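Local coordinates for protein polyketide biosynthesis 3-hydroxy-3-methylglutaryl-ACP synthase PksG (Bacillus subtilis, PDB 4YXT) that catalyses the aldol condensation of an acetyl group carried on an acyl carrier protein with a beta-ketothioester intermediate during synthesis of the antibiotic bacillaene, at residues 72-77 with 99-104. The protein carries 1 engineered substitution. Numbering follows the deposited sequence.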
# COMPACT_ATOMS: atom_id res chain seq x y z
N ASP A 72 5.78 -21.37 8.02
CA ASP A 72 5.60 -20.53 9.18
C ASP A 72 6.59 -19.38 9.32
O ASP A 72 6.36 -18.49 10.07
CB ASP A 72 5.55 -21.35 10.44
CG ASP A 72 4.20 -22.00 10.64
OD1 ASP A 72 3.22 -21.72 9.87
OD2 ASP A 72 4.09 -22.79 11.59
N ARG A 73 7.68 -19.36 8.56
CA ARG A 73 8.53 -18.17 8.56
C ARG A 73 8.06 -17.01 7.64
O ARG A 73 8.68 -15.93 7.67
CB ARG A 73 10.00 -18.55 8.28
CG ARG A 73 10.67 -19.31 9.40
CD ARG A 73 12.07 -19.72 8.98
NE ARG A 73 13.01 -19.69 10.11
CZ ARG A 73 13.28 -20.72 10.92
NH1 ARG A 73 12.69 -21.90 10.74
NH2 ARG A 73 14.16 -20.57 11.91
N ILE A 74 7.01 -17.22 6.82
CA ILE A 74 6.46 -16.09 6.08
C ILE A 74 5.90 -15.14 7.14
O ILE A 74 4.89 -15.46 7.77
CB ILE A 74 5.22 -16.34 5.16
CG1 ILE A 74 5.32 -17.54 4.23
CG2 ILE A 74 4.97 -15.08 4.33
CD1 ILE A 74 6.56 -17.64 3.42
N GLU A 75 6.52 -13.99 7.33
CA GLU A 75 5.99 -13.00 8.25
C GLU A 75 5.56 -11.62 7.68
O GLU A 75 5.21 -10.75 8.44
CB GLU A 75 7.04 -12.77 9.27
CG GLU A 75 7.03 -13.89 10.26
CD GLU A 75 8.23 -13.81 11.12
OE1 GLU A 75 8.66 -12.67 11.46
OE2 GLU A 75 8.74 -14.88 11.41
N LEU A 76 5.63 -11.45 6.36
CA LEU A 76 5.15 -10.27 5.66
C LEU A 76 4.38 -10.74 4.47
O LEU A 76 4.93 -11.44 3.65
CB LEU A 76 6.35 -9.42 5.24
CG LEU A 76 6.15 -8.12 4.46
CD1 LEU A 76 5.29 -7.13 5.21
CD2 LEU A 76 7.51 -7.48 4.21
N LEU A 77 3.10 -10.41 4.37
CA LEU A 77 2.36 -10.66 3.19
C LEU A 77 1.92 -9.31 2.60
O LEU A 77 1.25 -8.54 3.27
CB LEU A 77 1.14 -11.56 3.50
CG LEU A 77 0.16 -11.65 2.31
CD1 LEU A 77 0.75 -12.23 1.06
CD2 LEU A 77 -1.08 -12.43 2.65
N LEU A 99 -4.33 -19.33 2.08
CA LEU A 99 -2.99 -19.93 2.08
C LEU A 99 -2.61 -20.59 3.42
O LEU A 99 -1.62 -21.34 3.46
CB LEU A 99 -1.92 -18.94 1.73
CG LEU A 99 -1.99 -18.39 0.30
CD1 LEU A 99 -0.92 -17.36 0.09
CD2 LEU A 99 -1.86 -19.48 -0.75
N GLY A 100 -3.38 -20.36 4.48
CA GLY A 100 -3.09 -21.00 5.75
C GLY A 100 -1.79 -20.52 6.31
O GLY A 100 -1.07 -21.31 6.87
N LEU A 101 -1.48 -19.22 6.15
CA LEU A 101 -0.27 -18.65 6.73
C LEU A 101 -0.38 -18.50 8.26
O LEU A 101 -1.47 -18.62 8.81
CB LEU A 101 0.05 -17.27 6.08
CG LEU A 101 0.17 -17.21 4.56
CD1 LEU A 101 0.56 -15.78 4.14
CD2 LEU A 101 1.23 -18.22 4.12
N ASN A 102 0.76 -18.35 8.93
CA ASN A 102 0.81 -18.18 10.37
C ASN A 102 0.15 -16.84 10.75
O ASN A 102 0.34 -15.85 10.04
CB ASN A 102 2.30 -18.13 10.79
CG ASN A 102 2.51 -17.84 12.29
OD1 ASN A 102 1.60 -17.90 13.11
ND2 ASN A 102 3.73 -17.50 12.62
N ARG A 103 -0.55 -16.77 11.87
CA ARG A 103 -1.18 -15.48 12.26
C ARG A 103 -0.15 -14.41 12.61
O ARG A 103 -0.47 -13.21 12.62
CB ARG A 103 -2.16 -15.63 13.43
CG ARG A 103 -3.32 -16.58 13.21
CD ARG A 103 -3.16 -17.85 14.06
NE ARG A 103 -3.62 -17.59 15.42
CZ ARG A 103 -3.10 -18.08 16.53
NH1 ARG A 103 -2.06 -18.93 16.54
NH2 ARG A 103 -3.64 -17.66 17.66
N ASN A 104 1.06 -14.85 12.93
CA ASN A 104 2.16 -13.96 13.24
C ASN A 104 2.79 -13.33 11.98
O ASN A 104 3.92 -13.61 11.61
CB ASN A 104 3.28 -14.70 14.04
CG ASN A 104 4.39 -13.77 14.46
OD1 ASN A 104 4.18 -12.57 14.65
ND2 ASN A 104 5.59 -14.28 14.53
O HOH W 1 3.14 -17.77 7.66
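Leu101 forms the buried, apolar end of this contact, its two methyls splitting between two residues of strand 74-80. CD1 meets Leu77 CD2 at 4.0 Å, the two side chains crossing at about a right angle, while CD2 lies 4.1 Å from Ile74 CG1. A chi1 of -55° sets Leu101 CG anti to the carbonyl carbon, on the side facing these two residues; His96 of helix 91-99 also touches Leu101 and Leu77. Next to this apolar patch a water joins the backbones, donating to Ile74 O at 2.9 Å and accepting from Asn102 N at 2.8 Å. The solvent side is looser: exposed Asp72 merely rests OD1 against Asn102 CB, without bonding its amide. Asn102 spends its OD1 on its own loop, taking Asn104 N at 3.1 Å from above the carbonyl plane in an Asx turn. Buried Glu75 lays CG 3.4 Å from Asn104 O; its OE1 is hydrogen-bonded to Ser133 and to Tyr193 of the second subunit, whose Arg234 adds a salt bridge. The segment 99-104 thus links helix 91-99, closed by a Schellman motif at Gly100, to strand 106-111, completing a beta-alpha-beta crossover between parallel neighbouring strands of the thiolase-like fold.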